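PDB 3E1T: halogenase from Chondromyces crocatus, which is an FAD-dependent halogenase of the chondrochloren pathway, and probably uses its flavin to install the chlorine of that myxobacterial product. Local coordinates for residues Q107-R110 with A111-D114; T274-G278 with E279-R283; F113-M116 with L117-S121; A213-D217 with G218-Y222. All blocks are in the same frame, centred on the assembly; numbering follows the deposited sequence.

Contact 1: Q107-R110 with A111-D114; sequences QVER and ARFD. With FAD (flavin-adenine dinucleotide), chain C.
Arg-110 and Asp-114, one helical turn apart, pair through a salt bridge in which Arg-110 NH1 lies 2.8 Å from Asp-114 OD2. The two flat groups are not coplanar: their planes stand 57° apart, with Asp-114 OD1 over one face of the guanidinium. NH1 also sends a weak hydrogen bond to the FAD phosphate oxygen O1A, which lies in the guanidinium plane. Asp-114 OD2 has a second cationic partner in Arg-43, so the carboxylate would partly balance both arginines and may keep Arg-110 turned toward the cofactor. Arginine suits this place because its several N-H groups can serve a carboxylate and a phosphate oxygen together. Along the backbone, Asp-114 N bonds to Arg-110 O at 2.7 Å and Phe-113 N to Glu-109 O at 2.9 Å, the first turn after the N-cap residue Glu-109. On another side, Glu-109 OE1 makes a long salt bridge of 3.9 Å to Arg-112 NH1, while Arg-112 NH2 is satisfied by the carbonyl of Ala-71. Val-108 CG2 packs on Phe-113 CB. The segment leads from strand 105-106 into helix 110-123, and Arg-110 and Asp-114 both rest on Pro-17 of helix 17-27.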
# COMPACT_ATOMS: atom_id res chain seq x y z
N GLN A 107 -13.70 -3.94 -3.82
CA GLN A 107 -12.80 -5.05 -3.59
C GLN A 107 -12.47 -5.62 -4.96
O GLN A 107 -13.35 -6.14 -5.65
CB GLN A 107 -13.48 -6.15 -2.75
CG GLN A 107 -14.20 -5.68 -1.50
CD GLN A 107 -13.27 -5.36 -0.34
OE1 GLN A 107 -12.10 -5.02 -0.54
NE2 GLN A 107 -13.79 -5.47 0.89
N VAL A 108 -11.20 -5.51 -5.36
CA VAL A 108 -10.86 -5.77 -6.75
C VAL A 108 -9.94 -6.96 -6.94
O VAL A 108 -9.02 -7.19 -6.16
CB VAL A 108 -10.24 -4.53 -7.44
CG1 VAL A 108 -11.12 -3.31 -7.23
CG2 VAL A 108 -8.80 -4.26 -6.95
N GLU A 109 -10.21 -7.72 -8.01
CA GLU A 109 -9.25 -8.66 -8.52
C GLU A 109 -8.18 -7.81 -9.19
O GLU A 109 -8.45 -7.07 -10.13
CB GLU A 109 -9.90 -9.60 -9.53
CG GLU A 109 -10.62 -10.77 -8.87
CD GLU A 109 -11.56 -11.48 -9.82
OE1 GLU A 109 -12.73 -11.04 -9.93
OE2 GLU A 109 -11.13 -12.49 -10.43
N ARG A 110 -6.97 -7.88 -8.66
CA ARG A 110 -5.90 -6.99 -9.11
C ARG A 110 -5.52 -7.23 -10.57
O ARG A 110 -5.24 -6.28 -11.30
CB ARG A 110 -4.69 -7.13 -8.21
CG ARG A 110 -3.87 -5.90 -8.16
CD ARG A 110 -4.60 -4.77 -7.46
NE ARG A 110 -3.66 -3.81 -6.88
CZ ARG A 110 -2.35 -3.77 -7.11
NH1 ARG A 110 -1.75 -4.61 -7.94
NH2 ARG A 110 -1.63 -2.84 -6.51
N ALA A 111 -5.52 -8.50 -10.98
CA ALA A 111 -5.32 -8.87 -12.38
C ALA A 111 -6.18 -8.02 -13.30
O ALA A 111 -5.66 -7.36 -14.21
CB ALA A 111 -5.60 -10.37 -12.58
N ARG A 112 -7.50 -8.01 -13.04
CA ARG A 112 -8.48 -7.27 -13.84
C ARG A 112 -8.37 -5.77 -13.63
O ARG A 112 -8.60 -5.00 -14.56
CB ARG A 112 -9.91 -7.65 -13.46
CG ARG A 112 -10.23 -9.12 -13.34
CD ARG A 112 -11.69 -9.27 -12.90
NE ARG A 112 -12.58 -8.45 -13.72
CZ ARG A 112 -13.73 -7.92 -13.32
NH1 ARG A 112 -14.18 -8.10 -12.08
NH2 ARG A 112 -14.45 -7.19 -14.17
N PHE A 113 -8.09 -5.37 -12.40
CA PHE A 113 -8.03 -3.96 -12.06
C PHE A 113 -6.81 -3.28 -12.67
O PHE A 113 -6.93 -2.20 -13.27
CB PHE A 113 -8.05 -3.79 -10.53
CG PHE A 113 -8.02 -2.36 -10.09
CD1 PHE A 113 -9.14 -1.55 -10.23
CD2 PHE A 113 -6.87 -1.82 -9.51
CE1 PHE A 113 -9.12 -0.23 -9.82
CE2 PHE A 113 -6.84 -0.50 -9.09
CZ PHE A 113 -7.97 0.31 -9.25
N ASP A 114 -5.63 -3.89 -12.53
CA ASP A 114 -4.40 -3.35 -13.11
C ASP A 114 -4.53 -3.32 -14.64
O ASP A 114 -4.21 -2.32 -15.26
CB ASP A 114 -3.18 -4.18 -12.70
CG ASP A 114 -2.85 -4.07 -11.21
OD1 ASP A 114 -3.58 -3.38 -10.48
OD2 ASP A 114 -1.86 -4.69 -10.77
PA FAD C . 2.99 -3.23 -8.08
O1A FAD C . 1.50 -3.41 -7.96
O2A FAD C . 3.81 -4.27 -7.40
O5B FAD C . 3.35 -3.25 -9.66
C5B FAD C . 4.68 -3.03 -10.12
C4B FAD C . 4.81 -3.57 -11.55
O4B FAD C . 6.15 -3.48 -12.00
C3B FAD C . 4.42 -5.04 -11.62
O3B FAD C . 3.42 -5.18 -12.60
C2B FAD C . 5.68 -5.76 -12.05
O2B FAD C . 5.38 -6.76 -12.98
C1B FAD C . 6.50 -4.65 -12.69
N9A FAD C . 7.96 -4.82 -12.62
C8A FAD C . 8.73 -5.32 -11.60
N7A FAD C . 10.03 -5.25 -11.98
C5A FAD C . 10.10 -4.69 -13.21
C6A FAD C . 11.16 -4.39 -14.08
N6A FAD C . 12.42 -4.76 -13.81
N1A FAD C . 10.88 -3.81 -15.29
C2A FAD C . 9.59 -3.55 -15.68
N3A FAD C . 8.56 -3.87 -14.83
C4A FAD C . 8.80 -4.42 -13.62
N1 FAD C . -2.93 -2.58 -0.84
C2 FAD C . -4.23 -2.17 -0.89
O2 FAD C . -4.48 -1.09 -1.41
N3 FAD C . -5.22 -2.97 -0.34
C4 FAD C . -4.90 -4.20 0.24
O4 FAD C . -5.78 -4.92 0.71
C4X FAD C . -3.57 -4.60 0.30
N5 FAD C . -3.22 -5.81 0.87
C5X FAD C . -1.89 -6.19 0.91
C6 FAD C . -1.52 -7.41 1.49
C7 FAD C . -0.17 -7.79 1.53
C7M FAD C . 0.24 -8.98 2.35
C8 FAD C . 0.82 -6.95 0.98
C8M FAD C . 2.29 -7.22 1.17
C9 FAD C . 0.43 -5.75 0.39
C9A FAD C . -0.91 -5.36 0.35
N10 FAD C . -1.26 -4.17 -0.25
C10 FAD C . -2.58 -3.78 -0.26
C1' FAD C . -0.22 -3.32 -0.95
C2' FAD C . -0.26 -3.41 -2.48
O2' FAD C . 0.09 -4.73 -2.84
C3' FAD C . 0.75 -2.44 -3.12
O3' FAD C . 0.85 -1.25 -2.37
C4' FAD C . 0.40 -2.00 -4.54
O4' FAD C . 0.37 -3.12 -5.39
C5' FAD C . 1.47 -1.02 -5.04
O5' FAD C . 1.35 -0.86 -6.43
P FAD C . 2.63 -0.48 -7.33
O1P FAD C . 2.13 0.12 -8.63
O2P FAD C . 3.51 0.49 -6.62
O3P FAD C . 3.45 -1.83 -7.49

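Contact 2: T274-G278 with E279-R283. With FAD (flavin-adenine dinucleotide), chain C.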
# COMPACT_ATOMS: atom_id res chain seq x y z
N THR A 274 -6.50 -24.66 -8.50
CA THR A 274 -5.98 -24.43 -9.86
C THR A 274 -6.02 -22.96 -10.26
O THR A 274 -6.72 -22.16 -9.65
CB THR A 274 -6.72 -25.28 -10.93
OG1 THR A 274 -8.07 -24.82 -11.06
CG2 THR A 274 -6.71 -26.77 -10.57
N GLY A 275 -5.26 -22.61 -11.30
CA GLY A 275 -5.17 -21.23 -11.78
C GLY A 275 -4.32 -20.36 -10.87
O GLY A 275 -3.58 -20.86 -10.02
N ASP A 276 -4.43 -19.04 -11.06
CA ASP A 276 -3.65 -18.05 -10.31
C ASP A 276 -4.04 -17.97 -8.84
O ASP A 276 -3.23 -17.57 -8.01
CB ASP A 276 -3.79 -16.66 -10.92
CG ASP A 276 -2.75 -16.37 -12.01
OD1 ASP A 276 -1.55 -16.70 -11.82
OD2 ASP A 276 -3.14 -15.79 -13.04
N TYR A 277 -5.28 -18.34 -8.53
CA TYR A 277 -5.80 -18.26 -7.16
C TYR A 277 -5.69 -19.60 -6.41
O TYR A 277 -6.16 -19.73 -5.28
CB TYR A 277 -7.25 -17.77 -7.16
CG TYR A 277 -7.46 -16.42 -7.82
CD1 TYR A 277 -7.19 -15.24 -7.13
CD2 TYR A 277 -7.96 -16.33 -9.11
CE1 TYR A 277 -7.39 -14.01 -7.72
CE2 TYR A 277 -8.17 -15.10 -9.72
CZ TYR A 277 -7.88 -13.95 -9.01
OH TYR A 277 -8.09 -12.73 -9.60
N GLY A 278 -5.05 -20.58 -7.05
CA GLY A 278 -4.90 -21.91 -6.49
C GLY A 278 -3.62 -22.07 -5.70
O GLY A 278 -3.38 -23.11 -5.08
N GLU A 279 -2.80 -21.03 -5.72
CA GLU A 279 -1.53 -21.06 -5.02
C GLU A 279 -1.67 -20.33 -3.68
O GLU A 279 -2.53 -19.47 -3.52
CB GLU A 279 -0.46 -20.42 -5.91
CG GLU A 279 0.82 -21.27 -6.07
CD GLU A 279 0.62 -22.52 -6.93
OE1 GLU A 279 0.29 -22.38 -8.13
OE2 GLU A 279 0.80 -23.64 -6.41
N ILE A 280 -0.84 -20.70 -2.71
CA ILE A 280 -0.74 -19.87 -1.52
C ILE A 280 0.64 -19.22 -1.44
O ILE A 280 1.67 -19.91 -1.46
CB ILE A 280 -1.19 -20.58 -0.20
CG1 ILE A 280 -0.04 -20.79 0.78
CG2 ILE A 280 -2.04 -21.84 -0.46
CD1 ILE A 280 -0.50 -20.91 2.19
N ARG A 281 0.66 -17.89 -1.39
CA ARG A 281 1.90 -17.13 -1.49
C ARG A 281 2.37 -16.63 -0.13
O ARG A 281 1.59 -16.58 0.82
CB ARG A 281 1.74 -15.91 -2.41
CG ARG A 281 0.72 -16.02 -3.56
CD ARG A 281 1.19 -16.90 -4.69
NE ARG A 281 0.84 -16.34 -6.01
CZ ARG A 281 -0.35 -16.42 -6.59
NH1 ARG A 281 -1.38 -17.00 -5.98
NH2 ARG A 281 -0.52 -15.89 -7.79
N ILE A 282 3.64 -16.24 -0.05
CA ILE A 282 4.18 -15.55 1.12
C ILE A 282 4.75 -14.18 0.73
O ILE A 282 5.35 -14.03 -0.35
CB ILE A 282 5.23 -16.42 1.89
CG1 ILE A 282 5.49 -15.82 3.28
CG2 ILE A 282 6.54 -16.56 1.10
CD1 ILE A 282 6.27 -16.69 4.22
N ARG A 283 4.53 -13.19 1.59
CA ARG A 283 5.20 -11.90 1.49
C ARG A 283 5.85 -11.56 2.83
O ARG A 283 5.23 -11.66 3.88
CB ARG A 283 4.24 -10.79 1.07
CG ARG A 283 3.90 -10.77 -0.42
CD ARG A 283 5.08 -10.27 -1.30
NE ARG A 283 5.53 -8.93 -0.93
CZ ARG A 283 4.90 -7.80 -1.26
NH1 ARG A 283 3.80 -7.83 -1.99
NH2 ARG A 283 5.40 -6.64 -0.86
PA FAD C . 2.99 -3.23 -8.08
O1A FAD C . 1.50 -3.41 -7.96
O2A FAD C . 3.81 -4.27 -7.40
O5B FAD C . 3.35 -3.25 -9.66
C5B FAD C . 4.68 -3.03 -10.12
C4B FAD C . 4.81 -3.57 -11.55
O4B FAD C . 6.15 -3.48 -12.00
C3B FAD C . 4.42 -5.04 -11.62
O3B FAD C . 3.42 -5.18 -12.60
C2B FAD C . 5.68 -5.76 -12.05
O2B FAD C . 5.38 -6.76 -12.98
C1B FAD C . 6.50 -4.65 -12.69
N9A FAD C . 7.96 -4.82 -12.62
C8A FAD C . 8.73 -5.32 -11.60
N7A FAD C . 10.03 -5.25 -11.98
C5A FAD C . 10.10 -4.69 -13.21
C6A FAD C . 11.16 -4.39 -14.08
N6A FAD C . 12.42 -4.76 -13.81
N1A FAD C . 10.88 -3.81 -15.29
C2A FAD C . 9.59 -3.55 -15.68
N3A FAD C . 8.56 -3.87 -14.83
C4A FAD C . 8.80 -4.42 -13.62
N1 FAD C . -2.93 -2.58 -0.84
C2 FAD C . -4.23 -2.17 -0.89
O2 FAD C . -4.48 -1.09 -1.41
N3 FAD C . -5.22 -2.97 -0.34
C4 FAD C . -4.90 -4.20 0.24
O4 FAD C . -5.78 -4.92 0.71
C4X FAD C . -3.57 -4.60 0.30
N5 FAD C . -3.22 -5.81 0.87
C5X FAD C . -1.89 -6.19 0.91
C6 FAD C . -1.52 -7.41 1.49
C7 FAD C . -0.17 -7.79 1.53
C7M FAD C . 0.24 -8.98 2.35
C8 FAD C . 0.82 -6.95 0.98
C8M FAD C . 2.29 -7.22 1.17
C9 FAD C . 0.43 -5.75 0.39
C9A FAD C . -0.91 -5.36 0.35
N10 FAD C . -1.26 -4.17 -0.25
C10 FAD C . -2.58 -3.78 -0.26
C1' FAD C . -0.22 -3.32 -0.95
C2' FAD C . -0.26 -3.41 -2.48
O2' FAD C . 0.09 -4.73 -2.84
C3' FAD C . 0.75 -2.44 -3.12
O3' FAD C . 0.85 -1.25 -2.37
C4' FAD C . 0.40 -2.00 -4.54
O4' FAD C . 0.37 -3.12 -5.39
C5' FAD C . 1.47 -1.02 -5.04
O5' FAD C . 1.35 -0.86 -6.43
P FAD C . 2.63 -0.48 -7.33
O1P FAD C . 2.13 0.12 -8.63
O2P FAD C . 3.51 0.49 -6.62
O3P FAD C . 3.45 -1.83 -7.49
O HOH W 1 -5.48 -20.45 -2.79
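A type I beta turn from Gly-275 to Gly-278, closed by a weak bond from Gly-278 N to Gly-275 O of 3.3 Å, reverses the chain ahead of strand 281-284, and Arg-281 reaches back to the carbonyl of Asp-276 inside that turn. Arg-281 NH1 donates to Asp-276 O at 2.8 Å, almost in line with the C=O bond, and NH2 adds a weak second bond of 3.2 Å to the same oxygen. The acceptor sits at the edge of the guanidinium, 18° out of its plane. Bends at chi2 and chi3 (-74° and -140°) fold the arginine back over the chain to bring its end there. Asp-276 OD1 stays 4.2 Å from Arg-281 NH2, beyond a salt bridge. Glycine suits both turn ends: Gly-275 has a positive phi, and a side chain on Gly-278 would run into Thr-274 N. A water lies within bonding distance of both Tyr-277 O and Glu-279 O, at the exit of the turn. Arg-283 lays one guanidinium face over the flavin methyl carbon C8M, with NH1 3.6 Å from it. A surface turn thus feeds strand 281-284, which pairs antiparallel with strand 189-197 and whose Arg-283 belongs to the FAD pocket.

Contact 3: F113-M116 with L117-S121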
# COMPACT_ATOMS: atom_id res chain seq x y z
N PHE A 113 -8.09 -5.37 -12.40
CA PHE A 113 -8.03 -3.96 -12.06
C PHE A 113 -6.81 -3.28 -12.67
O PHE A 113 -6.93 -2.20 -13.27
CB PHE A 113 -8.05 -3.79 -10.53
CG PHE A 113 -8.02 -2.36 -10.09
CD1 PHE A 113 -9.14 -1.55 -10.23
CD2 PHE A 113 -6.87 -1.82 -9.51
CE1 PHE A 113 -9.12 -0.23 -9.82
CE2 PHE A 113 -6.84 -0.50 -9.09
CZ PHE A 113 -7.97 0.31 -9.25
N ASP A 114 -5.63 -3.89 -12.53
CA ASP A 114 -4.40 -3.35 -13.11
C ASP A 114 -4.53 -3.32 -14.64
O ASP A 114 -4.21 -2.32 -15.26
CB ASP A 114 -3.18 -4.18 -12.70
CG ASP A 114 -2.85 -4.07 -11.21
OD1 ASP A 114 -3.58 -3.38 -10.48
OD2 ASP A 114 -1.86 -4.69 -10.77
N ASP A 115 -5.00 -4.43 -15.22
CA ASP A 115 -5.22 -4.54 -16.68
C ASP A 115 -6.14 -3.42 -17.15
O ASP A 115 -5.81 -2.69 -18.08
CB ASP A 115 -5.80 -5.91 -17.05
CG ASP A 115 -5.84 -6.15 -18.56
OD1 ASP A 115 -4.83 -5.87 -19.25
OD2 ASP A 115 -6.88 -6.63 -19.05
N MET A 116 -7.28 -3.28 -16.48
CA MET A 116 -8.19 -2.18 -16.73
C MET A 116 -7.46 -0.83 -16.72
O MET A 116 -7.63 -0.01 -17.63
CB MET A 116 -9.34 -2.22 -15.71
CG MET A 116 -10.25 -1.02 -15.72
SD MET A 116 -11.72 -1.22 -14.68
CE MET A 116 -12.04 0.52 -14.39
N LEU A 117 -6.63 -0.61 -15.70
CA LEU A 117 -5.85 0.62 -15.58
C LEU A 117 -4.81 0.81 -16.68
O LEU A 117 -4.57 1.94 -17.11
CB LEU A 117 -5.14 0.68 -14.21
CG LEU A 117 -5.94 0.90 -12.92
CD1 LEU A 117 -5.02 0.76 -11.70
CD2 LEU A 117 -6.64 2.24 -12.89
N LEU A 118 -4.15 -0.28 -17.10
CA LEU A 118 -3.08 -0.17 -18.09
C LEU A 118 -3.65 0.08 -19.49
O LEU A 118 -3.08 0.85 -20.26
CB LEU A 118 -2.17 -1.42 -18.10
CG LEU A 118 -0.79 -1.28 -18.78
CD1 LEU A 118 0.08 -0.17 -18.17
CD2 LEU A 118 -0.04 -2.58 -18.75
N ARG A 119 -4.78 -0.55 -19.78
CA ARG A 119 -5.54 -0.29 -21.01
C ARG A 119 -5.93 1.19 -21.11
O ARG A 119 -5.86 1.78 -22.20
CB ARG A 119 -6.77 -1.19 -21.07
CG ARG A 119 -6.58 -2.51 -21.83
CD ARG A 119 -5.46 -3.40 -21.29
NE ARG A 119 -4.14 -2.98 -21.76
CZ ARG A 119 -3.01 -3.65 -21.56
NH1 ARG A 119 -3.02 -4.80 -20.89
NH2 ARG A 119 -1.86 -3.19 -22.03
N ASN A 120 -6.31 1.79 -19.98
CA ASN A 120 -6.69 3.20 -19.93
C ASN A 120 -5.51 4.11 -20.21
O ASN A 120 -5.68 5.20 -20.76
CB ASN A 120 -7.30 3.55 -18.56
CG ASN A 120 -7.82 5.00 -18.49
OD1 ASN A 120 -8.62 5.42 -19.32
ND2 ASN A 120 -7.38 5.74 -17.48
N SER A 121 -4.31 3.66 -19.81
CA SER A 121 -3.06 4.36 -20.10
C SER A 121 -2.87 4.51 -21.61
O SER A 121 -2.60 5.61 -22.10
CB SER A 121 -1.85 3.61 -19.51
OG SER A 121 -1.72 3.82 -18.12
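Arg-119 folds back along the helix to meet Asp-115, and most of its side chain lies along the preceding turn. CB lies 3.5 Å from Asp-115 O, and CG keeps to the same Asp-115 carbonyl. Bends at chi2 (58°) and chi3 (-81°) then carry CD to 3.3 Å from Asp-115 OD1, which NE and CZ pass at 3.9 and 3.7 Å. The guanidinium turns its edge to the acid: NH1 gives OD1 a salt-bridging hydrogen bond of 2.7 Å, in the guanidinium plane and nearly along the C-O axis, although the carboxylate and guanidinium planes are turned 73° apart. Leu-118 CB lies over one guanidinium face. NH2 bridges to Glu-122 and Glu-130, a charge cluster that suits an arginine better than a single-headed lysine. Asp-115 and Arg-119 stand at the i to i+4 spacing of alpha helix 110-123, whose backbone bonds include Arg-119 N to Asp-115 O at 2.9 Å. A leucine in place of Arg-119 would probably leave Asp-115 without this cationic mate and Glu-122 and Glu-130 without the guanidinium they share. Elsewhere, Leu-117 CD1 touches Phe-113 CE2 at 3.4 Å, and its CG makes a CH-pi contact over the ring face, 4.3 Å from the centroid.

Contact 4: A213-D217 with G218-Y222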
# COMPACT_ATOMS: atom_id res chain seq x y z
N ALA A 213 -9.39 -9.81 11.43
CA ALA A 213 -9.59 -10.46 12.71
C ALA A 213 -8.28 -10.90 13.39
O ALA A 213 -7.53 -11.73 12.87
CB ALA A 213 -10.54 -11.66 12.54
N ALA A 214 -8.03 -10.34 14.57
CA ALA A 214 -6.89 -10.71 15.39
C ALA A 214 -7.08 -12.06 16.08
O ALA A 214 -8.20 -12.40 16.50
CB ALA A 214 -6.64 -9.63 16.43
N PHE A 215 -6.01 -12.84 16.16
CA PHE A 215 -5.98 -14.07 16.95
C PHE A 215 -4.64 -14.16 17.68
O PHE A 215 -3.91 -13.17 17.73
CB PHE A 215 -6.28 -15.31 16.10
CG PHE A 215 -5.19 -15.68 15.12
CD1 PHE A 215 -4.48 -16.87 15.29
CD2 PHE A 215 -4.91 -14.87 14.03
CE1 PHE A 215 -3.50 -17.25 14.39
CE2 PHE A 215 -3.91 -15.23 13.11
CZ PHE A 215 -3.21 -16.42 13.29
N GLN A 216 -4.31 -15.31 18.26
CA GLN A 216 -3.16 -15.34 19.17
C GLN A 216 -1.82 -15.07 18.49
O GLN A 216 -0.90 -14.54 19.13
CB GLN A 216 -3.08 -16.64 19.98
CG GLN A 216 -2.18 -16.49 21.19
CD GLN A 216 -2.16 -17.69 22.09
OE1 GLN A 216 -2.41 -17.57 23.29
NE2 GLN A 216 -1.83 -18.86 21.53
N ASP A 217 -1.69 -15.47 17.23
CA ASP A 217 -0.40 -15.39 16.52
C ASP A 217 -0.36 -14.29 15.45
O ASP A 217 0.60 -14.21 14.66
CB ASP A 217 -0.04 -16.76 15.91
CG ASP A 217 0.51 -17.74 16.95
OD1 ASP A 217 0.65 -17.38 18.13
OD2 ASP A 217 0.84 -18.88 16.56
N GLY A 218 -1.37 -13.43 15.41
CA GLY A 218 -1.42 -12.36 14.41
C GLY A 218 -2.83 -12.00 14.05
O GLY A 218 -3.70 -11.93 14.92
N TRP A 219 -3.07 -11.77 12.76
CA TRP A 219 -4.41 -11.41 12.31
C TRP A 219 -4.68 -11.86 10.89
O TRP A 219 -3.76 -12.09 10.11
CB TRP A 219 -4.69 -9.90 12.48
CG TRP A 219 -3.81 -8.99 11.66
CD1 TRP A 219 -2.55 -8.55 11.98
CD2 TRP A 219 -4.13 -8.38 10.40
NE1 TRP A 219 -2.07 -7.72 10.99
CE2 TRP A 219 -3.02 -7.60 10.00
CE3 TRP A 219 -5.25 -8.43 9.55
CZ2 TRP A 219 -2.98 -6.89 8.80
CZ3 TRP A 219 -5.22 -7.71 8.36
CH2 TRP A 219 -4.09 -6.95 8.00
N PHE A 220 -5.97 -11.98 10.56
CA PHE A 220 -6.42 -12.41 9.24
C PHE A 220 -7.09 -11.26 8.51
O PHE A 220 -7.76 -10.43 9.13
CB PHE A 220 -7.45 -13.53 9.38
CG PHE A 220 -6.87 -14.91 9.33
CD1 PHE A 220 -6.63 -15.53 8.11
CD2 PHE A 220 -6.61 -15.60 10.50
CE1 PHE A 220 -6.10 -16.82 8.05
CE2 PHE A 220 -6.08 -16.89 10.48
CZ PHE A 220 -5.83 -17.51 9.25
N TRP A 221 -6.91 -11.21 7.19
CA TRP A 221 -7.85 -10.47 6.35
C TRP A 221 -8.76 -11.45 5.61
O TRP A 221 -8.39 -12.61 5.39
CB TRP A 221 -7.15 -9.51 5.38
CG TRP A 221 -6.53 -10.15 4.15
CD1 TRP A 221 -7.19 -10.59 3.03
CD2 TRP A 221 -5.13 -10.38 3.90
NE1 TRP A 221 -6.29 -11.10 2.11
CE2 TRP A 221 -5.02 -10.97 2.62
CE3 TRP A 221 -3.96 -10.15 4.65
CZ2 TRP A 221 -3.79 -11.33 2.06
CZ3 TRP A 221 -2.73 -10.50 4.09
CH2 TRP A 221 -2.66 -11.10 2.81
N TYR A 222 -9.94 -10.96 5.23
CA TYR A 222 -10.99 -11.77 4.60
C TYR A 222 -11.72 -10.83 3.66
O TYR A 222 -12.55 -10.04 4.09
CB TYR A 222 -11.95 -12.32 5.66
CG TYR A 222 -13.00 -13.32 5.15
CD1 TYR A 222 -12.74 -14.68 5.18
CD2 TYR A 222 -14.25 -12.90 4.68
CE1 TYR A 222 -13.69 -15.61 4.74
CE2 TYR A 222 -15.22 -13.83 4.24
CZ TYR A 222 -14.93 -15.18 4.27
OH TYR A 222 -15.84 -16.14 3.84
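A tight beta hairpin joins strand 210-215 to strand 218-224, and its two-residue type I turn spans Phe-215 to Gly-218. Phe-215 N donates to Gly-218 O at 2.8 Å, while the return bond from Gly-218 N to Phe-215 O is weak at 3.4 Å. Farther from the turn, Ala-213 and Phe-220 form a hydrogen-bonded antiparallel pair, Phe-220 N to Ala-213 O at 2.8 Å and Ala-213 N to Phe-220 O at 2.9 Å. Between these two hydrogen-bonded pairs lies the non-hydrogen-bonded pair of Ala-214 and Trp-219, where Trp-219 CA makes a CA-H...O contact with Ala-213 O.

Phe-215 has its CG between the backbone N and the carbonyl carbon (chi1 70°), which swings the ring back over the turn: Asp-217 N and Gly-218 N lie over one of its faces, offset toward the rim. Its CE2 also meets Phe-220 CD2 at 3.8 Å, the rings meeting obliquely with planes 35° apart. A serine in place of Phe-215 would probably uncover the turn amides and take away the ring carbons that Phe-220 CD2 packs on. Gly-218 suits its place because any side chain there would be jammed against Asp-217 O. On the face with Ala-214, small enough to sit beside a tryptophan, Trp-219 donates through NE1 to Tyr-366 OH; Asp-217 is salt-bridged to Arg-258 and Trp-221 touches FAD. The chemistry is thus divided: backbone bonds set the strand pairing, whereas the Phe-215 ring covers the turn amides on one side and carries apolar contact on to Phe-220.

Along the chain contacts 1 and 3 come first, then contact 4, then contact 2. Contacts 1 and 3 overlap on helix 110-123, their centres about 9 Å apart, sharing Phe-113 and Asp-114. Contact 2 lies about 15 Å from contact 1 between centres, and a probable hydrogen bond between Glu-109 OE2 and Tyr-277 OH, 3.2 Å apart, joins them. Contacts 2 and 4, about 19 Å apart between centres, reach the same mixed sheet without touching, whereas contacts 3 and 4 are the farthest pair, at about 32 Å between centres. Contacts 1, 2 and 4 each supply a residue of the FAD pocket, so helix and sheet approach the cofactor from distant parts of the sequence.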